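Local coordinates for protein 2-hydroxyethylphosphonate dioxygenase (Streptomyces viridochromogenes, PDB 4YAR) that converts 2-hydroxyethylphosphonate and O2 to hydroxymethylphosphonate and formate with non-heme iron, a step in the biosynthesis of the antibiotic and herbicide phosphinothricin tripeptide, at residues Ser269-Gly272 and Leu273-Arg277; Phe285-Arg288 and Val289-Ala293; Gln414-Leu417 and Glu418-Asn421. The protein carries 1 engineered substitution. One frame throughout, in Å; residues are numbered along the deposited sequence. Where two conformers were deposited one is given.

Interaction 1 (Ser269-Gly272 and Leu273-Arg277); sequences SETG and LTVLR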
ATOM      1  N   SER A 269      11.445 -20.976  17.421  1.00 34.45           N
ATOM      2  CA  SER A 269      12.179 -21.439  18.634  1.00 34.54           C
ATOM      3  C   SER A 269      13.691 -21.278  18.464  1.00 40.54           C
ATOM      4  O   SER A 269      14.192 -20.887  17.373  1.00 38.12           O
ATOM      5  CB  SER A 269      11.835 -22.902  18.906  1.00 38.05           C
ATOM      6  OG  SER A 269      12.488 -23.820  18.030  1.00 33.83           O
ATOM      7  N   GLU A 270      14.420 -21.594  19.533  1.00 38.68           N
ATOM      8  CA  GLU A 270      15.863 -21.404  19.557  1.00 41.27           C
ATOM      9  C   GLU A 270      16.550 -22.430  18.700  1.00 36.00           C
ATOM     10  O   GLU A 270      17.378 -22.091  17.906  1.00 36.07           O
ATOM     11  CB  GLU A 270      16.363 -21.417  21.019  1.00 44.95           C
ATOM     12  CG  GLU A 270      17.701 -20.692  21.294  1.00 52.17           C
ATOM     13  CD  GLU A 270      18.106 -19.575  20.292  1.00 48.74           C
ATOM     14  OE1 GLU A 270      17.488 -18.472  20.298  1.00 43.37           O
ATOM     15  OE2 GLU A 270      19.078 -19.804  19.529  1.00 39.77           O
ATOM     16  N   THR A 271      16.188 -23.712  18.820  1.00 39.54           N
ATOM     17  CA  THR A 271      16.705 -24.641  17.850  1.00 40.93           C
ATOM     18  C   THR A 271      16.277 -24.180  16.455  1.00 37.08           C
ATOM     19  O   THR A 271      17.092 -24.212  15.544  1.00 32.83           O
ATOM     20  CB  THR A 271      16.230 -26.100  18.070  1.00 50.34           C
ATOM     21  OG1 THR A 271      16.634 -26.531  19.361  1.00 50.61           O
ATOM     22  CG2 THR A 271      16.848 -27.086  17.000  1.00 51.80           C
ATOM     23  N   GLY A 272      15.021 -23.749  16.310  1.00 29.04           N
ATOM     24  CA  GLY A 272      14.424 -23.618  15.003  1.00 26.89           C
ATOM     25  C   GLY A 272      15.133 -22.606  14.143  1.00 28.30           C
ATOM     26  O   GLY A 272      15.608 -22.900  13.031  1.00 22.59           O
ATOM     27  N   LEU A 273      15.271 -21.404  14.677  1.00 26.48           N
ATOM     28  CA  LEU A 273      15.830 -20.339  13.877  1.00 29.28           C
ATOM     29  C   LEU A 273      17.285 -20.683  13.451  1.00 26.25           C
ATOM     30  O   LEU A 273      17.612 -20.568  12.270  1.00 26.60           O
ATOM     31  CB  LEU A 273      15.727 -19.052  14.686  1.00 33.18           C
ATOM     32  CG  LEU A 273      16.029 -17.869  13.783  1.00 36.53           C
ATOM     33  CD1 LEU A 273      14.970 -16.795  14.009  1.00 41.05           C
ATOM     34  CD2 LEU A 273      17.425 -17.372  14.120  1.00 39.00           C
ATOM     35  N   THR A 274      18.089 -21.251  14.353  1.00 24.54           N
ATOM     36  CA  THR A 274      19.481 -21.580  13.988  1.00 29.34           C
ATOM     37  C   THR A 274      19.636 -22.669  12.924  1.00 23.39           C
ATOM     38  O   THR A 274      20.500 -22.522  12.032  1.00 22.22           O
ATOM     39  CB  THR A 274      20.320 -22.000  15.196  1.00 36.36           C
ATOM     40  OG1 THR A 274      19.818 -23.251  15.678  1.00 45.09           O
ATOM     41  CG2 THR A 274      20.215 -20.923  16.265  1.00 36.84           C
ATOM     42  N   VAL A 275      18.773 -23.692  12.986  1.00 23.02           N
ATOM     43  CA  VAL A 275      18.750 -24.775  11.990  1.00 22.21           C
ATOM     44  C   VAL A 275      18.351 -24.178  10.607  1.00 21.44           C
ATOM     45  O   VAL A 275      18.984 -24.449   9.606  1.00 21.88           O
ATOM     46  CB  VAL A 275      17.754 -25.890  12.359  1.00 21.60           C
ATOM     47  CG1 VAL A 275      17.477 -26.837  11.213  1.00 21.16           C
ATOM     48  CG2 VAL A 275      18.262 -26.721  13.550  1.00 23.24           C
ATOM     49  N   LEU A 276      17.269 -23.403  10.579  1.00 20.71           N
ATOM     50  CA  LEU A 276      16.791 -22.860   9.302  1.00 20.89           C
ATOM     51  C   LEU A 276      17.779 -21.891   8.668  1.00 20.94           C
ATOM     52  O   LEU A 276      17.929 -21.874   7.456  1.00 21.99           O
ATOM     53  CB  LEU A 276      15.421 -22.265   9.442  1.00 23.00           C
ATOM     54  CG  LEU A 276      14.384 -23.300   9.883  1.00 20.90           C
ATOM     55  CD1 LEU A 276      13.070 -22.606  10.126  1.00 22.02           C
ATOM     56  CD2 LEU A 276      14.173 -24.446   8.867  1.00 22.44           C
ATOM     57  N   ARG A 277      18.469 -21.139   9.507  0.50 20.19           N
ATOM     58  CA  ARG A 277      19.465 -20.218   9.041  0.50 19.51           C
ATOM     59  C   ARG A 277      20.659 -20.955   8.457  0.50 19.63           C
ATOM     60  O   ARG A 277      21.180 -20.550   7.440  0.50 19.38           O
ATOM     61  CB  ARG A 277      19.940 -19.288  10.124  0.50 19.36           C
ATOM     62  CG  ARG A 277      20.768 -18.145   9.543  0.50 19.58           C
ATOM     63  CD  ARG A 277      20.679 -16.928  10.445  0.50 20.36           C
ATOM     64  NE  ARG A 277      21.243 -15.748   9.817  0.50 21.05           N
ATOM     65  CZ  ARG A 277      21.770 -14.725  10.495  0.50 21.29           C
ATOM     66  NH1 ARG A 277      21.806 -14.719  11.841  0.50 19.11           N
ATOM     67  NH2 ARG A 277      22.283 -13.709   9.812  0.50 22.81           N
TER
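Gly-272 and Leu-276 meet in the opening turns of helix 270-283, where Ser-269 is the N-cap: its OG accepts the N-H of Gly-272 at 3.1 Å and also bonds to Ser-266 O. The turn belongs to the second cro/C1-type helix-turn-helix domain. Its compact side starts at Gly-272 O, which receives Leu-276 N at 3.0 Å, while CG of Leu-276 rests 3.4 Å from that same Gly-272 O. Leu-276 then continues on to Pro-267 and Leu-264. Val-275 is buried beside it, on Leu-260 and Ala-263 of helix 257-265. Its CG2, anti to the carbonyl carbon, lies alongside CG2 of Thr-271 at 3.7 Å, the two side chains pointing the same way and the pair joining buried Val-275 to exposed Thr-271. The opposite character marks Glu-270 and Thr-274, both exposed: their side chains cross at about a right angle, and the sole side-chain approach between them sets the carboxylate OE2 of Glu-270 3.6 Å from the methyl CG2 of Thr-274, a polar-apolar touch with no bond in it. The hydroxyl of Thr-274 instead turns back on the helix. Thr-271 O is thereby gripped twice, by Val-275 N at 3.1 Å nearly in line with the carbonyl, and by Thr-274 OG1 at 2.9 Å from 36° above the carbonyl plane.

Interaction 2 (Phe285-Arg288 and Val289-Ala293); sequences FDYR and VLLPA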
ATOM      1  N   PHE A 285      19.081 -19.752   0.312  1.00 16.46           N
ATOM      2  CA  PHE A 285      17.790 -19.120   0.501  1.00 18.65           C
ATOM      3  C   PHE A 285      17.718 -18.304   1.789  1.00 18.41           C
ATOM      4  O   PHE A 285      18.573 -18.438   2.662  1.00 18.17           O
ATOM      5  CB  PHE A 285      16.610 -20.149   0.402  1.00 18.76           C
ATOM      6  CG  PHE A 285      16.548 -21.139   1.500  1.00 18.87           C
ATOM      7  CD1 PHE A 285      15.972 -20.821   2.720  1.00 19.59           C
ATOM      8  CD2 PHE A 285      16.957 -22.467   1.284  1.00 21.22           C
ATOM      9  CE1 PHE A 285      15.903 -21.759   3.733  1.00 22.17           C
ATOM     10  CE2 PHE A 285      16.863 -23.391   2.296  1.00 20.68           C
ATOM     11  CZ  PHE A 285      16.363 -23.053   3.509  1.00 21.61           C
ATOM     12  N   ASP A 286      16.690 -17.469   1.880  1.00 17.43           N
ATOM     13  CA  ASP A 286      16.475 -16.596   3.046  1.00 17.01           C
ATOM     14  C   ASP A 286      15.508 -17.256   4.035  1.00 16.54           C
ATOM     15  O   ASP A 286      14.322 -17.449   3.777  1.00 18.83           O
ATOM     16  CB  ASP A 286      15.931 -15.277   2.548  1.00 18.55           C
ATOM     17  CG  ASP A 286      15.818 -14.232   3.653  1.00 19.79           C
ATOM     18  OD1 ASP A 286      15.849 -14.506   4.883  1.00 16.72           O
ATOM     19  OD2 ASP A 286      15.742 -13.066   3.256  1.00 19.68           O
ATOM     20  N   TYR A 287      16.058 -17.657   5.185  1.00 17.36           N
ATOM     21  CA  TYR A 287      15.300 -18.339   6.170  1.00 16.54           C
ATOM     22  C   TYR A 287      14.130 -17.533   6.724  1.00 16.16           C
ATOM     23  O   TYR A 287      13.174 -18.108   7.213  1.00 15.55           O
ATOM     24  CB  TYR A 287      16.241 -18.782   7.367  1.00 16.96           C
ATOM     25  CG  TYR A 287      16.606 -17.609   8.279  1.00 18.15           C
ATOM     26  CD1 TYR A 287      17.590 -16.660   7.910  1.00 19.77           C
ATOM     27  CD2 TYR A 287      15.878 -17.359   9.449  1.00 19.41           C
ATOM     28  CE1 TYR A 287      17.878 -15.586   8.733  1.00 19.44           C
ATOM     29  CE2 TYR A 287      16.146 -16.225  10.261  1.00 18.14           C
ATOM     30  CZ  TYR A 287      17.148 -15.384   9.924  1.00 19.05           C
ATOM     31  OH  TYR A 287      17.366 -14.244  10.683  1.00 20.44           O
ATOM     32  N   ARG A 288      14.191 -16.210   6.623  1.00 15.44           N
ATOM     33  CA  ARG A 288      13.161 -15.385   7.260  1.00 17.03           C
ATOM     34  C   ARG A 288      11.708 -15.655   6.784  1.00 17.45           C
ATOM     35  O   ARG A 288      10.744 -15.555   7.558  1.00 18.05           O
ATOM     36  CB  ARG A 288      13.566 -13.903   7.216  1.00 16.62           C
ATOM     37  CG  ARG A 288      14.821 -13.612   7.927  1.00 17.68           C
ATOM     38  CD  ARG A 288      15.340 -12.196   7.746  1.00 17.99           C
ATOM     39  NE  ARG A 288      15.650 -11.941   6.383  1.00 19.68           N
ATOM     40  CZ  ARG A 288      16.022 -10.795   5.880  1.00 21.52           C
ATOM     41  NH1 ARG A 288      16.255 -10.742   4.590  1.00 21.83           N
ATOM     42  NH2 ARG A 288      16.173  -9.701   6.630  1.00 22.25           N
ATOM     43  N   VAL A 289      11.545 -15.976   5.480  1.00 16.89           N
ATOM     44  CA  VAL A 289      10.280 -16.264   4.942  1.00 17.45           C
ATOM     45  C   VAL A 289       9.690 -17.586   5.384  1.00 19.02           C
ATOM     46  O   VAL A 289       8.517 -17.842   5.102  1.00 19.97           O
ATOM     47  CB  VAL A 289      10.221 -16.026   3.404  1.00 18.47           C
ATOM     48  CG1 VAL A 289      10.865 -14.701   3.038  1.00 19.41           C
ATOM     49  CG2 VAL A 289      10.920 -17.130   2.640  1.00 20.47           C
ATOM     50  N   LEU A 290      10.462 -18.413   6.131  1.00 18.44           N
ATOM     51  CA  LEU A 290       9.949 -19.638   6.734  1.00 20.53           C
ATOM     52  C   LEU A 290       9.453 -19.456   8.185  1.00 20.87           C
ATOM     53  O   LEU A 290       8.802 -20.351   8.740  1.00 19.80           O
ATOM     54  CB  LEU A 290      11.011 -20.751   6.744  1.00 20.22           C
ATOM     55  CG  LEU A 290      11.608 -21.111   5.409  1.00 21.48           C
ATOM     56  CD1 LEU A 290      12.735 -22.120   5.534  1.00 24.94           C
ATOM     57  CD2 LEU A 290      10.529 -21.713   4.510  1.00 21.44           C
ATOM     58  N   LEU A 291       9.671 -18.287   8.763  1.00 20.08           N
ATOM     59  CA  LEU A 291       9.229 -18.045  10.134  1.00 21.14           C
ATOM     60  C   LEU A 291       7.704 -17.737  10.120  1.00 19.72           C
ATOM     61  O   LEU A 291       7.147 -17.232   9.090  1.00 18.22           O
ATOM     62  CB  LEU A 291      10.061 -16.914  10.741  1.00 23.38           C
ATOM     63  CG  LEU A 291      11.598 -17.097  10.779  1.00 29.24           C
ATOM     64  CD1 LEU A 291      12.279 -15.910  11.435  1.00 29.79           C
ATOM     65  CD2 LEU A 291      12.058 -18.351  11.468  1.00 31.28           C
ATOM     66  N   PRO A 292       7.034 -18.018  11.220  1.00 19.43           N
ATOM     67  CA  PRO A 292       5.602 -17.805  11.377  1.00 21.68           C
ATOM     68  C   PRO A 292       5.169 -16.341  11.380  1.00 20.86           C
ATOM     69  O   PRO A 292       5.834 -15.499  11.969  1.00 24.43           O
ATOM     70  CB  PRO A 292       5.283 -18.469  12.738  1.00 21.03           C
ATOM     71  CG  PRO A 292       6.555 -18.630  13.417  1.00 23.48           C
ATOM     72  CD  PRO A 292       7.620 -18.701  12.379  1.00 20.95           C
ATOM     73  N   ALA A 293       4.099 -16.096  10.649  1.00 20.52           N
ATOM     74  CA  ALA A 293       3.235 -14.971  10.869  1.00 28.91           C
ATOM     75  C   ALA A 293       1.976 -15.474  11.659  1.00 34.38           C
ATOM     76  O   ALA A 293       1.706 -16.700  11.796  1.00 37.87           O
ATOM     77  CB  ALA A 293       2.833 -14.406   9.509  1.00 28.25           C
TER
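Phe-285 holds CG between its backbone N and carbonyl carbon (chi1 68°), whereas Leu-290 sets CG anti to its carbonyl carbon (chi1 -56°); these torsions bring the two side chains across each other at about a right angle, with Phe-285 CE1 3.7 Å from Leu-290 CD1. Both also pack on Phe-238 of helix 231-241. The backbone between them makes a short 3-10 turn in the loop after helix 270-283: Leu-290 N bonds to Tyr-287 O at 2.9 Å, and Leu-291 N to Arg-288 O at 3.2 Å. Tyr-287 and Leu-291 both lean on Leu-273 of that helix. An Asx turn precedes the 3-10 turn, Asp-286 OD1 accepting the N-H of Arg-288 at 2.9 Å from above the carboxylate plane. Asp-286 OD1 takes a second bond, from Arg-288 NE at 3.0 Å, on its syn lone pair, while NH1 of Arg-288 reaches OD2 of Asp-286 at 2.7 Å. This side-on, nearly coplanar salt bridge would fix the rotation of both groups. Above one face of the Tyr-287 ring lies Arg-288 CG, 3.5 Å from its plane and offset toward the rim; Leu-291 CD1 approaches Tyr-287 CE2 at 4.1 Å.

Interaction 3 (Gln414-Leu417 and Glu418-Asn421); sequences QDWL and ELTN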
ATOM      1  N   GLN A 414       8.171  -5.681   1.764  1.00 15.35           N
ATOM      2  CA  GLN A 414       8.893  -6.619   0.868  1.00 16.72           C
ATOM      3  C   GLN A 414      10.196  -6.000   0.301  1.00 18.33           C
ATOM      4  O   GLN A 414      11.209  -6.712   0.138  1.00 18.27           O
ATOM      5  CB  GLN A 414       7.960  -7.008  -0.259  1.00 16.92           C
ATOM      6  CG  GLN A 414       6.868  -7.914   0.176  1.00 18.96           C
ATOM      7  CD  GLN A 414       5.755  -7.962  -0.862  1.00 20.79           C
ATOM      8  OE1 GLN A 414       5.099  -6.920  -1.152  1.00 22.85           O
ATOM      9  NE2 GLN A 414       5.491  -9.171  -1.408  1.00 21.65           N
ATOM     10  N   ASP A 415      10.233  -4.668   0.026  1.00 16.78           N
ATOM     11  CA  ASP A 415      11.501  -3.959  -0.344  1.00 18.15           C
ATOM     12  C   ASP A 415      12.465  -4.027   0.842  1.00 18.59           C
ATOM     13  O   ASP A 415      13.690  -4.269   0.685  1.00 17.87           O
ATOM     14  CB  ASP A 415      11.287  -2.446  -0.638  1.00 16.97           C
ATOM     15  CG  ASP A 415      10.777  -2.161  -2.018  1.00 19.80           C
ATOM     16  OD1 ASP A 415      10.831  -3.019  -2.930  1.00 19.50           O
ATOM     17  OD2 ASP A 415      10.314  -1.032  -2.288  1.00 21.95           O
ATOM     18  N   TRP A 416      11.940  -3.868   2.047  1.00 19.72           N
ATOM     19  CA  TRP A 416      12.812  -3.952   3.224  1.00 20.09           C
ATOM     20  C   TRP A 416      13.500  -5.272   3.342  1.00 21.28           C
ATOM     21  O   TRP A 416      14.727  -5.358   3.663  1.00 21.02           O
ATOM     22  CB  TRP A 416      12.106  -3.547   4.523  1.00 20.63           C
ATOM     23  CG  TRP A 416      11.897  -2.091   4.656  1.00 18.92           C
ATOM     24  CD1 TRP A 416      10.709  -1.420   4.648  1.00 23.43           C
ATOM     25  CD2 TRP A 416      12.918  -1.085   4.772  1.00 21.39           C
ATOM     26  NE1 TRP A 416      10.925  -0.062   4.769  1.00 24.03           N
ATOM     27  CE2 TRP A 416      12.268   0.175   4.838  1.00 22.87           C
ATOM     28  CE3 TRP A 416      14.319  -1.128   4.844  1.00 21.07           C
ATOM     29  CZ2 TRP A 416      12.973   1.372   4.983  1.00 26.60           C
ATOM     30  CZ3 TRP A 416      15.033   0.090   4.973  1.00 22.72           C
ATOM     31  CH2 TRP A 416      14.346   1.307   5.023  1.00 26.21           C
ATOM     32  N   LEU A 417      12.751  -6.340   3.049  1.00 22.61           N
ATOM     33  CA  LEU A 417      13.363  -7.666   3.099  1.00 20.74           C
ATOM     34  C   LEU A 417      14.497  -7.764   2.109  1.00 20.35           C
ATOM     35  O   LEU A 417      15.591  -8.234   2.394  1.00 20.20           O
ATOM     36  CB  LEU A 417      12.287  -8.726   2.844  1.00 21.92           C
ATOM     37  CG  LEU A 417      12.740 -10.187   2.891  1.00 21.96           C
ATOM     38  CD1 LEU A 417      12.824 -10.644   4.324  1.00 22.10           C
ATOM     39  CD2 LEU A 417      11.738 -11.023   2.163  1.00 23.88           C
ATOM     40  N   GLU A 418      14.303  -7.297   0.889  1.00 18.34           N
ATOM     41  CA  GLU A 418      15.365  -7.330  -0.096  1.00 17.77           C
ATOM     42  C   GLU A 418      16.516  -6.381   0.230  1.00 18.03           C
ATOM     43  O   GLU A 418      17.664  -6.676  -0.068  1.00 17.22           O
ATOM     44  CB  GLU A 418      14.767  -6.970  -1.464  1.00 17.93           C
ATOM     45  CG  GLU A 418      15.741  -6.829  -2.579  1.00 19.42           C
ATOM     46  CD  GLU A 418      16.361  -8.122  -3.093  1.00 20.76           C
ATOM     47  OE1 GLU A 418      15.823  -9.209  -2.874  1.00 20.09           O
ATOM     48  OE2 GLU A 418      17.344  -7.994  -3.861  1.00 25.36           O
ATOM     49  N   LEU A 419      16.234  -5.229   0.838  1.00 17.29           N
ATOM     50  CA  LEU A 419      17.273  -4.266   1.045  1.00 17.13           C
ATOM     51  C   LEU A 419      18.224  -4.745   2.105  1.00 17.93           C
ATOM     52  O   LEU A 419      19.403  -4.421   2.048  1.00 17.82           O
ATOM     53  CB  LEU A 419      16.674  -2.896   1.455  1.00 17.01           C
ATOM     54  CG  LEU A 419      16.079  -2.166   0.248  1.00 18.54           C
ATOM     55  CD1 LEU A 419      15.245  -1.014   0.773  1.00 20.51           C
ATOM     56  CD2 LEU A 419      17.152  -1.668  -0.704  1.00 20.68           C
ATOM     57  N   THR A 420      17.725  -5.522   3.042  1.00 18.85           N
ATOM     58  CA  THR A 420      18.614  -6.215   3.973  1.00 23.34           C
ATOM     59  C   THR A 420      19.530  -7.337   3.315  1.00 25.17           C
ATOM     60  O   THR A 420      20.617  -7.612   3.801  1.00 31.50           O
ATOM     61  CB  THR A 420      17.840  -6.629   5.233  1.00 22.98           C
ATOM     62  OG1 THR A 420      16.745  -7.510   4.931  1.00 31.17           O
ATOM     63  CG2 THR A 420      17.263  -5.408   5.928  1.00 26.68           C
ATOM     64  N   ASN A 421      19.134  -7.888   2.171  1.00 24.98           N
ATOM     65  CA  ASN A 421      19.982  -8.793   1.304  1.00 22.76           C
ATOM     66  C   ASN A 421      20.827  -8.088   0.248  1.00 28.05           C
ATOM     67  O   ASN A 421      21.371  -8.717  -0.679  1.00 27.90           O
ATOM     68  CB  ASN A 421      19.057  -9.784   0.570  1.00 21.36           C
ATOM     69  CG  ASN A 421      18.522 -10.896   1.479  1.00 21.66           C
ATOM     70  OD1 ASN A 421      19.213 -11.349   2.407  1.00 20.43           O
ATOM     71  ND2 ASN A 421      17.323 -11.344   1.215  1.00 19.83           N
TER
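Trp-416 O is met by two groups of Thr-420, four residues on. Thr-420 N bonds to Trp-416 O at 3.1 Å, and Thr-420 OG1 lies 3.2 Å from Trp-416 O. The distance from Thr-420 OG1 to Leu-417 O is 2.9 Å. In this threonine OG1 stands between the backbone N and the carbonyl carbon (chi1 60°), which folds it back over the preceding turn, where both carbonyls come within range; NH2 of Arg-288 bonds to it from outside. One residue earlier, Leu-419 N reaches Asp-415 O at 2.7 Å, a short bond bent to 145° at the hydrogen; the same carbonyl oxygen is closely covered by the leucine, whose CG is 3.2 Å from Asp-415 O. The acidic end of Asp-415 is turned to a different partner, OD2 pairing with His-410 ND1. Along the exposed flank, Leu-419 CD1 comes within 4.2 Å of Trp-416 CE3, the two side chains crossing at a slant, while His-353 meets the indole edge-to-face. Asn-421 ND2 bonds to Asp-286 OD2. Carbonyls such as Trp-416 O that take the N-H four residues on, with a threonine hydroxyl folded back near this carbonyl and that of Leu-417, are typical of an alpha helix, here helix 413-420, which follows the final strand, 400-407, of the seven-stranded antiparallel sheet.

Overall arrangement
Along the chain the three contacts come in series, and none nests in or crosses another; each closes only the turn it lies in. Interaction 1 starts helix 270-283. Interaction 2 lies in the loop beyond that helix and folds back on it: Leu-273 CD1 lies 3.8 Å from Leu-291 CD1, and Leu-273 CG 3.9 Å from Tyr-287 CE2. Interaction 3 comes over a hundred residues later, after the strands of the seven-stranded sheet, yet meets interaction 2 through polar side chains. Interactions 1 and 3 do not touch, their nearest atoms being about 8 Å apart, so 285-293 lies between helix 270-283 and helix 413-420, touching both.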